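Side-chain contacts in alpha-glucosidase ([Eubacterium] rectale, PDB 6PNR), which probably hydrolyses alpha-glycosides of sulfoquinovose, such as those derived from sulfolipid, as a family 31 glycoside hydrolase: residues E111-G116 / A586-Y591; G118-Y123 / R129-W134; S122-R127 / G475-G480; F577-S582 / F595-L600. All blocks are in the same frame, centred on the assembly; numbering follows the deposited sequence.

Interaction 1 (E111-G116 / A586-Y591); sequences EEKCYG and AYDIQY. With SO4 (sulfate ion), chain D.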
# COMPACT_ATOMS: atom_id res chain seq x y z
N GLU A 111 -13.34 -21.34 14.30
CA GLU A 111 -13.16 -20.90 15.68
C GLU A 111 -11.71 -21.00 16.16
O GLU A 111 -11.41 -20.53 17.26
CB GLU A 111 -14.06 -21.71 16.62
CG GLU A 111 -15.56 -21.61 16.32
CD GLU A 111 -16.00 -22.48 15.13
OE1 GLU A 111 -15.22 -23.35 14.69
OE2 GLU A 111 -17.13 -22.28 14.64
N GLU A 112 -10.82 -21.60 15.39
CA GLU A 112 -9.44 -21.79 15.80
C GLU A 112 -8.69 -20.46 15.88
O GLU A 112 -8.93 -19.54 15.09
CB GLU A 112 -8.75 -22.73 14.82
CG GLU A 112 -7.29 -23.02 15.10
CD GLU A 112 -6.70 -23.99 14.09
OE1 GLU A 112 -7.48 -24.53 13.27
OE2 GLU A 112 -5.47 -24.21 14.11
N LYS A 113 -7.76 -20.38 16.83
CA LYS A 113 -6.89 -19.22 16.96
C LYS A 113 -5.43 -19.68 16.95
O LYS A 113 -5.13 -20.85 17.22
CB LYS A 113 -7.22 -18.43 18.23
CG LYS A 113 -8.59 -17.79 18.12
CD LYS A 113 -9.18 -17.30 19.40
CE LYS A 113 -10.56 -16.72 19.08
NZ LYS A 113 -11.28 -16.25 20.28
N CYS A 114 -4.54 -18.75 16.63
CA CYS A 114 -3.13 -19.06 16.38
C CYS A 114 -2.25 -17.95 16.93
O CYS A 114 -2.59 -16.76 16.84
CB CYS A 114 -2.86 -19.22 14.88
SG CYS A 114 -3.70 -20.64 14.13
N TYR A 115 -1.10 -18.33 17.47
CA TYR A 115 -0.24 -17.38 18.16
C TYR A 115 1.21 -17.59 17.74
O TYR A 115 1.63 -18.71 17.43
CB TYR A 115 -0.39 -17.50 19.67
CG TYR A 115 -1.83 -17.41 20.13
CD1 TYR A 115 -2.39 -16.19 20.47
CD2 TYR A 115 -2.62 -18.56 20.22
CE1 TYR A 115 -3.70 -16.11 20.89
CE2 TYR A 115 -3.94 -18.48 20.63
CZ TYR A 115 -4.47 -17.26 20.97
OH TYR A 115 -5.78 -17.18 21.38
N GLY A 116 1.97 -16.51 17.74
CA GLY A 116 3.38 -16.65 17.45
C GLY A 116 3.85 -15.93 16.21
O GLY A 116 3.63 -14.72 16.06
N ALA A 586 -10.00 -15.40 27.57
CA ALA A 586 -8.55 -15.42 27.72
C ALA A 586 -7.82 -15.55 26.39
O ALA A 586 -6.66 -15.13 26.29
CB ALA A 586 -8.15 -16.56 28.65
N TYR A 587 -8.46 -16.10 25.36
CA TYR A 587 -7.81 -16.24 24.07
C TYR A 587 -7.82 -14.96 23.24
O TYR A 587 -7.13 -14.90 22.22
CB TYR A 587 -8.45 -17.39 23.29
CG TYR A 587 -8.14 -18.73 23.93
CD1 TYR A 587 -7.02 -19.46 23.56
CD2 TYR A 587 -8.94 -19.23 24.94
CE1 TYR A 587 -6.73 -20.68 24.18
CE2 TYR A 587 -8.67 -20.42 25.55
CZ TYR A 587 -7.57 -21.15 25.18
OH TYR A 587 -7.33 -22.34 25.82
N ASP A 588 -8.58 -13.94 23.65
CA ASP A 588 -8.70 -12.71 22.88
C ASP A 588 -7.96 -11.54 23.51
O ASP A 588 -7.97 -10.44 22.95
CB ASP A 588 -10.16 -12.32 22.70
CG ASP A 588 -10.93 -13.31 21.85
OD1 ASP A 588 -10.37 -13.79 20.83
OD2 ASP A 588 -12.09 -13.61 22.21
N ILE A 589 -7.33 -11.75 24.66
CA ILE A 589 -6.76 -10.66 25.44
C ILE A 589 -5.27 -10.60 25.18
O ILE A 589 -4.55 -11.60 25.34
CB ILE A 589 -7.06 -10.87 26.94
CG1 ILE A 589 -8.55 -10.59 27.21
CG2 ILE A 589 -6.13 -9.99 27.78
CD1 ILE A 589 -9.03 -11.10 28.53
N GLN A 590 -4.78 -9.43 24.78
CA GLN A 590 -3.35 -9.30 24.51
C GLN A 590 -2.70 -8.12 25.22
O GLN A 590 -1.49 -7.90 25.02
CB GLN A 590 -3.09 -9.23 22.99
CG GLN A 590 -3.55 -7.94 22.32
CD GLN A 590 -3.15 -7.87 20.85
OE1 GLN A 590 -3.40 -8.79 20.07
NE2 GLN A 590 -2.50 -6.77 20.47
N TYR A 591 -3.43 -7.36 26.04
CA TYR A 591 -2.83 -6.28 26.83
C TYR A 591 -2.95 -6.54 28.33
O TYR A 591 -2.72 -5.62 29.14
CB TYR A 591 -3.44 -4.93 26.43
CG TYR A 591 -3.20 -4.60 24.95
CD1 TYR A 591 -1.92 -4.52 24.43
CD2 TYR A 591 -4.26 -4.40 24.09
CE1 TYR A 591 -1.70 -4.23 23.08
CE2 TYR A 591 -4.06 -4.09 22.75
CZ TYR A 591 -2.78 -4.01 22.25
OH TYR A 591 -2.59 -3.74 20.92
S SO4 D . -7.29 -6.67 25.27
O1 SO4 D . -6.75 -7.52 24.21
O2 SO4 D . -8.64 -7.14 25.62
O3 SO4 D . -7.40 -5.28 24.80
O4 SO4 D . -6.43 -6.73 26.47
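Lys113 and Tyr587 are the residues whose CA atoms come nearest, 7.8 Å apart, so the start of strand 114-118 with the residue before it, and segment 586-591, meet through side chains and one carbonyl. Tyr115 reaches across with its phenol: its OH donates to Tyr587 O at 2.8 Å, in the carbonyl plane and on a lone pair, with a C=O...O angle of 119°. The same hydroxyl lies at the edge of the Tyr587 ring, in its plane, with Tyr115 OH 3.4 Å from Tyr587 CD1; the two side chains cross at about a right angle. Tyr587 points its own OH elsewhere, to Glu581 O. Nearer solvent, Lys113 runs out fully extended beyond CG, its CD passing 4.0 Å from Tyr587 CB, and ends in a salt bridge, NZ to Asp588 OD1 at 2.7 Å. The ammonium comes in on the syn side of that oxygen, 27° out of the carboxylate plane. Farther along, Gln590 N donates to O1 of a sulfate ion at 2.8 Å and Tyr591 N to its O4; the ion probably comes from the crystallisation liquor. Phe577 stacks on Tyr587 and also meets Tyr115, whose ring touches Phe124 as well. Strand 114-118 is an edge strand of the eight-stranded antiparallel sheet, and here it abuts the C-terminal domain, while Gln590 and Tyr591 lean on helix 469-481 of the TIM-barrel domain.

Interaction 2 (G118-Y123 / R129-W134); sequences GEQMSY and RNFPIW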
# COMPACT_ATOMS: atom_id res chain seq x y z
N GLY A 118 6.92 -15.43 15.78
CA GLY A 118 7.97 -14.59 16.33
C GLY A 118 7.47 -13.60 17.35
O GLY A 118 6.47 -13.85 18.03
N GLU A 119 8.14 -12.47 17.49
CA GLU A 119 7.68 -11.39 18.35
C GLU A 119 6.81 -10.47 17.51
O GLU A 119 7.31 -9.79 16.61
CB GLU A 119 8.87 -10.63 18.96
CG GLU A 119 8.48 -9.43 19.81
CD GLU A 119 9.67 -8.52 20.11
OE1 GLU A 119 10.43 -8.21 19.16
OE2 GLU A 119 9.85 -8.13 21.29
N GLN A 120 5.51 -10.46 17.79
CA GLN A 120 4.54 -9.66 17.05
C GLN A 120 4.12 -8.47 17.90
O GLN A 120 3.78 -8.64 19.08
CB GLN A 120 3.33 -10.52 16.66
CG GLN A 120 3.66 -11.57 15.60
CD GLN A 120 4.02 -10.94 14.24
OE1 GLN A 120 3.57 -9.84 13.90
NE2 GLN A 120 4.84 -11.66 13.46
N MET A 121 4.16 -7.27 17.31
CA MET A 121 3.94 -6.02 18.05
C MET A 121 2.52 -5.50 17.94
O MET A 121 2.10 -4.69 18.78
CB MET A 121 4.90 -4.92 17.56
CG MET A 121 6.38 -5.35 17.41
SD MET A 121 7.10 -6.15 18.88
CE MET A 121 7.04 -4.81 20.07
N SER A 122 1.75 -5.94 16.95
CA SER A 122 0.37 -5.47 16.76
C SER A 122 -0.68 -6.51 17.11
O SER A 122 -1.67 -6.18 17.77
CB SER A 122 0.16 -5.00 15.32
OG SER A 122 0.81 -3.75 15.05
N TYR A 123 -0.52 -7.76 16.67
CA TYR A 123 -1.55 -8.77 16.88
C TYR A 123 -0.93 -10.03 17.45
O TYR A 123 0.01 -10.59 16.87
CB TYR A 123 -2.30 -9.07 15.59
CG TYR A 123 -2.92 -7.81 15.03
CD1 TYR A 123 -3.95 -7.17 15.69
CD2 TYR A 123 -2.43 -7.25 13.86
CE1 TYR A 123 -4.51 -6.00 15.18
CE2 TYR A 123 -2.97 -6.09 13.34
CZ TYR A 123 -4.00 -5.46 14.01
OH TYR A 123 -4.52 -4.30 13.49
N ARG A 129 -5.29 -12.58 9.49
CA ARG A 129 -4.30 -11.77 8.79
C ARG A 129 -3.17 -12.65 8.29
O ARG A 129 -3.11 -13.85 8.59
CB ARG A 129 -3.74 -10.66 9.70
CG ARG A 129 -4.78 -9.58 10.05
CD ARG A 129 -4.25 -8.58 11.07
NE ARG A 129 -5.25 -7.58 11.42
CZ ARG A 129 -6.09 -7.68 12.45
NH1 ARG A 129 -6.03 -8.74 13.25
NH2 ARG A 129 -6.98 -6.73 12.68
N ASN A 130 -2.27 -12.06 7.50
CA ASN A 130 -1.07 -12.75 7.07
C ASN A 130 0.17 -12.05 7.61
O ASN A 130 0.18 -10.82 7.82
CB ASN A 130 -0.99 -12.86 5.54
CG ASN A 130 -0.87 -11.51 4.86
OD1 ASN A 130 -1.77 -10.67 4.94
ND2 ASN A 130 0.23 -11.31 4.15
N PHE A 131 1.22 -12.84 7.83
CA PHE A 131 2.43 -12.36 8.51
C PHE A 131 3.65 -12.77 7.69
O PHE A 131 4.07 -13.94 7.72
CB PHE A 131 2.47 -12.90 9.93
CG PHE A 131 1.33 -12.39 10.78
CD1 PHE A 131 0.09 -13.01 10.75
CD2 PHE A 131 1.49 -11.25 11.55
CE1 PHE A 131 -0.96 -12.51 11.49
CE2 PHE A 131 0.43 -10.75 12.31
CZ PHE A 131 -0.79 -11.38 12.28
N PRO A 132 4.20 -11.86 6.89
CA PRO A 132 5.51 -12.09 6.28
C PRO A 132 6.58 -12.31 7.34
O PRO A 132 6.58 -11.66 8.39
CB PRO A 132 5.76 -10.79 5.50
CG PRO A 132 4.38 -10.33 5.14
CD PRO A 132 3.50 -10.71 6.30
N ILE A 133 7.50 -13.22 7.04
CA ILE A 133 8.57 -13.60 7.96
C ILE A 133 9.87 -13.07 7.36
O ILE A 133 10.49 -13.72 6.50
CB ILE A 133 8.62 -15.13 8.16
CG1 ILE A 133 7.25 -15.67 8.56
CG2 ILE A 133 9.75 -15.54 9.15
CD1 ILE A 133 6.67 -15.11 9.85
N TRP A 134 10.26 -11.86 7.76
CA TRP A 134 11.44 -11.20 7.19
C TRP A 134 11.90 -10.21 8.25
O TRP A 134 11.15 -9.28 8.57
CB TRP A 134 11.09 -10.50 5.88
CG TRP A 134 12.26 -9.93 5.11
CD1 TRP A 134 12.66 -8.62 5.08
CD2 TRP A 134 13.16 -10.64 4.26
NE1 TRP A 134 13.75 -8.48 4.26
CE2 TRP A 134 14.09 -9.71 3.75
CE3 TRP A 134 13.29 -11.99 3.90
CZ2 TRP A 134 15.12 -10.08 2.88
CZ3 TRP A 134 14.32 -12.35 3.03
CH2 TRP A 134 15.22 -11.40 2.53
O HOH W 1 5.22 -10.90 10.63
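Arg129 lays its guanidinium flat on the ring of Tyr123, the planes 5° apart and the centres separated by 3.5 Å. Followed outward from CB, the arginine chain is extended from CG to NE, which carries it across to the tyrosine at about a right angle. CD is the first atom to touch, against the CD2 and CE2 side of the ring. Arg129 NE then sits 3.3 Å from Tyr123 CE2, and Arg129 CZ comes within 3.4 Å of Tyr123 CZ, over the face but offset toward the rim. At the tip the two nitrogens divide: NH1 lies against CD1 and CE1, while NH2 reaches past CZ toward the phenol oxygen. This is a cation-pi stack, with Arg129 CZ 15° off the ring normal, and Ser122 CB packs on the opposite face of the tyrosine. Arg129 leads into strand 130-133, an outermost strand of the six-stranded antiparallel sheet in the N-terminal part of the chain, and the loop after strand 114-118 folds over it. A leucine in place of Tyr123 would probably leave the guanidinium without its pi partner and set it free to turn. Deeper in, Phe131 presents its ring edge to Tyr123 CB, its CZ 4.3 Å away. Gln120, its chain bent at chi2, brings OE1 to 3.4 Å from Phe131 CD2, with amide and ring planes 74° apart. Gln120 NE2 donates to Cys117 O and also to a water at 3.0 Å, which in turn donates to Pro132 O at 2.7 Å and lies in plane at the edge of the Phe131 ring.

Interaction 3 (S122-R127 / G475-G480); sequences SYFNLR and GALSAG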
# COMPACT_ATOMS: atom_id res chain seq x y z
N SER A 122 1.75 -5.94 16.95
CA SER A 122 0.37 -5.47 16.76
C SER A 122 -0.68 -6.51 17.11
O SER A 122 -1.67 -6.18 17.77
CB SER A 122 0.16 -5.00 15.32
OG SER A 122 0.81 -3.75 15.05
N TYR A 123 -0.52 -7.76 16.67
CA TYR A 123 -1.55 -8.77 16.88
C TYR A 123 -0.93 -10.03 17.45
O TYR A 123 0.01 -10.59 16.87
CB TYR A 123 -2.30 -9.07 15.59
CG TYR A 123 -2.92 -7.81 15.03
CD1 TYR A 123 -3.95 -7.17 15.69
CD2 TYR A 123 -2.43 -7.25 13.86
CE1 TYR A 123 -4.51 -6.00 15.18
CE2 TYR A 123 -2.97 -6.09 13.34
CZ TYR A 123 -4.00 -5.46 14.01
OH TYR A 123 -4.52 -4.30 13.49
N PHE A 124 -1.45 -10.45 18.60
CA PHE A 124 -1.03 -11.69 19.25
C PHE A 124 -1.73 -12.88 18.59
O PHE A 124 -1.08 -13.77 18.03
CB PHE A 124 -1.32 -11.58 20.75
CG PHE A 124 -0.95 -12.79 21.56
CD1 PHE A 124 0.24 -13.47 21.33
CD2 PHE A 124 -1.77 -13.21 22.60
CE1 PHE A 124 0.59 -14.58 22.13
CE2 PHE A 124 -1.43 -14.32 23.39
CZ PHE A 124 -0.26 -15.01 23.14
N ASN A 125 -3.06 -12.90 18.61
CA ASN A 125 -3.81 -13.84 17.79
C ASN A 125 -3.63 -13.47 16.32
O ASN A 125 -4.03 -12.38 15.89
CB ASN A 125 -5.28 -13.84 18.18
CG ASN A 125 -6.13 -14.69 17.25
OD1 ASN A 125 -5.63 -15.59 16.57
ND2 ASN A 125 -7.44 -14.41 17.22
N LEU A 126 -3.02 -14.37 15.56
CA LEU A 126 -2.72 -14.17 14.16
C LEU A 126 -3.91 -14.39 13.24
O LEU A 126 -3.83 -14.04 12.06
CB LEU A 126 -1.59 -15.11 13.73
CG LEU A 126 -0.38 -15.15 14.67
CD1 LEU A 126 0.58 -16.23 14.21
CD2 LEU A 126 0.31 -13.79 14.72
N ARG A 127 -5.00 -14.99 13.73
CA ARG A 127 -6.09 -15.39 12.85
C ARG A 127 -6.68 -14.18 12.14
O ARG A 127 -6.86 -13.11 12.74
CB ARG A 127 -7.18 -16.12 13.63
CG ARG A 127 -7.99 -17.10 12.77
CD ARG A 127 -7.15 -18.33 12.43
NE ARG A 127 -7.68 -19.09 11.29
CZ ARG A 127 -8.73 -19.90 11.35
NH1 ARG A 127 -9.39 -20.06 12.49
NH2 ARG A 127 -9.12 -20.56 10.26
N GLY A 475 4.32 -7.88 22.21
CA GLY A 475 5.60 -8.49 21.90
C GLY A 475 6.03 -9.49 22.95
O GLY A 475 6.63 -10.52 22.63
N ALA A 476 5.74 -9.21 24.23
CA ALA A 476 6.10 -10.12 25.30
C ALA A 476 5.30 -11.41 25.21
O ALA A 476 5.86 -12.51 25.31
CB ALA A 476 5.88 -9.45 26.65
N LEU A 477 3.99 -11.30 24.99
CA LEU A 477 3.15 -12.49 24.89
C LEU A 477 3.55 -13.35 23.69
O LEU A 477 3.73 -14.57 23.82
CB LEU A 477 1.68 -12.07 24.81
CG LEU A 477 1.09 -11.45 26.08
CD1 LEU A 477 -0.35 -11.00 25.81
CD2 LEU A 477 1.13 -12.46 27.25
N SER A 478 3.70 -12.74 22.52
CA SER A 478 4.02 -13.52 21.32
C SER A 478 5.41 -14.16 21.43
O SER A 478 5.58 -15.35 21.11
CB SER A 478 3.93 -12.64 20.08
OG SER A 478 4.78 -11.52 20.21
N ALA A 479 6.41 -13.40 21.86
CA ALA A 479 7.76 -13.97 22.01
C ALA A 479 7.75 -15.15 22.96
O ALA A 479 8.42 -16.16 22.72
CB ALA A 479 8.75 -12.92 22.50
N GLY A 480 7.00 -15.03 24.06
CA GLY A 480 6.97 -16.08 25.05
C GLY A 480 6.36 -17.36 24.52
O GLY A 480 6.82 -18.46 24.85
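Phe124 sets one face of its ring on helix 469-481, where Leu477 CB stands 3.8 Å from the ring centroid and 10° off the normal, a CH-pi contact almost straight over the centre. The two side chains cross at about a right angle, and Leu477 CD1 extends to the CD2 side of the ring, at 4.1 Å. At the opposite corner of the ring, Phe124 CE1 rests 3.6 Å from the carbonyl carbon (C) of Leu477, and Phe124 CD1 is 4.0 Å from Ser478 CB, so the ring lies against the helix backbone as much as against its side chains. It gets there because its CG is turned anti to the backbone N (chi1 180°), swinging the ring out from the loop to the helix. All three residues are buried. The contact joins the loop between strands 114-118 and 130-133 of the N-terminal part to a helix of the family 31 TIM-barrel domain. Replacing Phe124 with an alanine would probably open a gap over Leu477 and leave this loop less firmly seated on the helix. One shell farther out, Gln590 OE1 accepts from the backbone N of Phe124, while Ser478 OG is bonded to Gln120 N and to Cys474 O within the helix. Beyond the ring, Asn125 forms an Asx turn: Arg127 N donates to Asn125 OD1 at 3.0 Å, approaching from above the carbonyl plane. The Arg127 guanidinium is held in turn by backbone oxygens of Asp109, Glu112, Asn194 and Asp195.

Interaction 4 (F577-S582 / F595-L600); sequences FMHYES and FGRDML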
# COMPACT_ATOMS: atom_id res chain seq x y z
N PHE A 577 -4.64 -17.51 28.87
CA PHE A 577 -5.10 -18.87 28.61
C PHE A 577 -4.05 -19.92 28.95
O PHE A 577 -4.37 -21.11 28.88
CB PHE A 577 -5.55 -19.02 27.15
CG PHE A 577 -4.47 -18.77 26.12
CD1 PHE A 577 -3.53 -19.74 25.82
CD2 PHE A 577 -4.41 -17.56 25.42
CE1 PHE A 577 -2.55 -19.52 24.87
CE2 PHE A 577 -3.43 -17.33 24.46
CZ PHE A 577 -2.50 -18.32 24.18
N MET A 578 -2.84 -19.52 29.33
CA MET A 578 -1.84 -20.51 29.71
C MET A 578 -2.20 -21.17 31.04
O MET A 578 -1.78 -22.30 31.29
CB MET A 578 -0.45 -19.89 29.80
CG MET A 578 0.64 -20.89 30.09
SD MET A 578 2.28 -20.23 29.76
CE MET A 578 2.39 -20.46 27.99
N HIS A 579 -2.95 -20.47 31.90
CA HIS A 579 -3.35 -21.03 33.18
C HIS A 579 -4.86 -21.10 33.34
O HIS A 579 -5.33 -21.61 34.36
CB HIS A 579 -2.76 -20.23 34.34
CG HIS A 579 -1.28 -20.35 34.46
ND1 HIS A 579 -0.65 -21.54 34.79
CD2 HIS A 579 -0.29 -19.44 34.28
CE1 HIS A 579 0.65 -21.35 34.81
NE2 HIS A 579 0.90 -20.09 34.50
N TYR A 580 -5.63 -20.59 32.38
CA TYR A 580 -7.09 -20.68 32.39
C TYR A 580 -7.54 -21.12 31.00
O TYR A 580 -8.10 -20.33 30.24
CB TYR A 580 -7.71 -19.35 32.82
CG TYR A 580 -7.17 -18.90 34.15
CD1 TYR A 580 -7.68 -19.41 35.34
CD2 TYR A 580 -6.13 -17.98 34.22
CE1 TYR A 580 -7.18 -19.01 36.56
CE2 TYR A 580 -5.62 -17.57 35.45
CZ TYR A 580 -6.15 -18.09 36.61
OH TYR A 580 -5.66 -17.70 37.84
N GLU A 581 -7.28 -22.39 30.67
CA GLU A 581 -7.47 -22.83 29.30
C GLU A 581 -8.94 -22.93 28.89
O GLU A 581 -9.23 -22.99 27.69
CB GLU A 581 -6.80 -24.18 29.07
CG GLU A 581 -5.33 -24.17 29.34
CD GLU A 581 -4.63 -25.37 28.76
OE1 GLU A 581 -5.34 -26.21 28.17
OE2 GLU A 581 -3.39 -25.48 28.90
N SER A 582 -9.86 -22.96 29.85
CA SER A 582 -11.29 -23.05 29.54
C SER A 582 -11.94 -21.68 29.40
O SER A 582 -13.13 -21.61 29.09
CB SER A 582 -12.02 -23.84 30.63
OG SER A 582 -11.44 -25.12 30.79
N PHE A 595 1.95 -12.57 35.27
CA PHE A 595 3.34 -12.43 35.68
C PHE A 595 3.64 -13.65 36.54
O PHE A 595 3.43 -13.64 37.76
CB PHE A 595 3.55 -11.11 36.42
CG PHE A 595 4.96 -10.85 36.88
CD1 PHE A 595 6.03 -10.97 36.00
CD2 PHE A 595 5.21 -10.42 38.17
CE1 PHE A 595 7.33 -10.70 36.42
CE2 PHE A 595 6.50 -10.14 38.59
CZ PHE A 595 7.56 -10.28 37.71
N GLY A 596 4.07 -14.73 35.90
CA GLY A 596 4.05 -16.03 36.55
C GLY A 596 2.62 -16.53 36.73
O GLY A 596 1.67 -15.99 36.18
N ARG A 597 2.47 -17.57 37.55
CA ARG A 597 1.13 -18.09 37.80
C ARG A 597 0.36 -17.27 38.82
O ARG A 597 -0.87 -17.35 38.88
CB ARG A 597 1.19 -19.55 38.28
CG ARG A 597 -0.17 -20.27 38.21
CD ARG A 597 -0.04 -21.79 38.27
NE ARG A 597 0.45 -22.24 39.57
CZ ARG A 597 -0.33 -22.46 40.63
NH1 ARG A 597 -1.64 -22.29 40.53
NH2 ARG A 597 0.20 -22.87 41.78
N ASP A 598 1.04 -16.47 39.62
CA ASP A 598 0.40 -15.91 40.80
C ASP A 598 -0.02 -14.46 40.65
O ASP A 598 -0.57 -13.90 41.60
CB ASP A 598 1.32 -16.06 42.01
CG ASP A 598 1.46 -17.51 42.46
OD1 ASP A 598 0.97 -18.41 41.75
OD2 ASP A 598 2.07 -17.74 43.52
N MET A 599 0.21 -13.82 39.49
CA MET A 599 -0.13 -12.41 39.34
C MET A 599 -0.73 -12.14 37.97
O MET A 599 -0.33 -12.74 36.97
CB MET A 599 1.10 -11.51 39.53
CG MET A 599 1.67 -11.51 40.92
SD MET A 599 2.72 -10.07 41.23
CE MET A 599 1.48 -8.84 41.68
N LEU A 600 -1.69 -11.22 37.94
CA LEU A 600 -2.24 -10.71 36.69
C LEU A 600 -1.90 -9.23 36.59
O LEU A 600 -2.14 -8.47 37.53
CB LEU A 600 -3.76 -10.91 36.60
CG LEU A 600 -4.30 -10.58 35.20
CD1 LEU A 600 -5.44 -11.52 34.86
CD2 LEU A 600 -4.78 -9.12 35.07
O HOH W 2 -3.08 -18.61 37.55
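His579 and Arg597 meet by their flat and aliphatic parts: the arginine's methylene chain lies over one face of the imidazole. Packing is closest here. Arg597 CG sits 3.7 Å from the ring centroid and 10° off the normal, a CH-pi contact over the centre, with CB nearest NE2 on one side and Arg597 CD 3.5 Å from His579 ND1 on the other. The arginine has CG anti to its N (chi1 -165°), laying the chain across the ring, and then bends at chi3. That bend carries the guanidinium off the imidazole, its plane turned 60° from the ring, and Arg597 NE ends up 5.0 Å from His579 ND1, so the guanidinium is not in contact with the imidazole. His579 NE2 is hydrogen-bonded to Arg574 NH1, and the histidine side chain also touches Leu594 and Leu218. Both segments belong to the C-terminal domain of the family 31 fold, where Arg597 lies in the connection between the adjacent antiparallel strands 593-595 and 599-601, a hairpin closed by a backbone hydrogen bond from Phe595 N to Met599 O, 2.8 Å. The looser, wetter side is at Tyr580. Here a water spans the two segments, donating to Tyr580 OH at 2.8 Å and to Arg597 O at 2.9 Å, and the same phenol is hydrogen-bonded to Asp619 OD2. Arg597 itself is exposed, whereas Asp598, next in the turn, is buried in a salt bridge with Arg649.

How the interactions relate
Interaction 3 is the wholly buried contact of the four, and it is apolar, a ring against a barrel helix. Interactions 1, 2 and 4 are partly buried and bring in charge or water: a salt bridge beside a buried phenol in 1, a cation-pi stack in 2, aliphatic CH-pi packing with a bridging water in 4. Interactions 2 and 3 use the same loop, sharing Ser122 and Tyr123, one setting it against strand 130-133, which it leads into, the other against a barrel helix. Interactions 1 and 3 both tie N-terminal elements to later domains, while 4 stays within the C-terminal domain. Phe577, from interaction 4, reaches the aromatic rings of 1 and 3; interactions 2 and 4 do not touch.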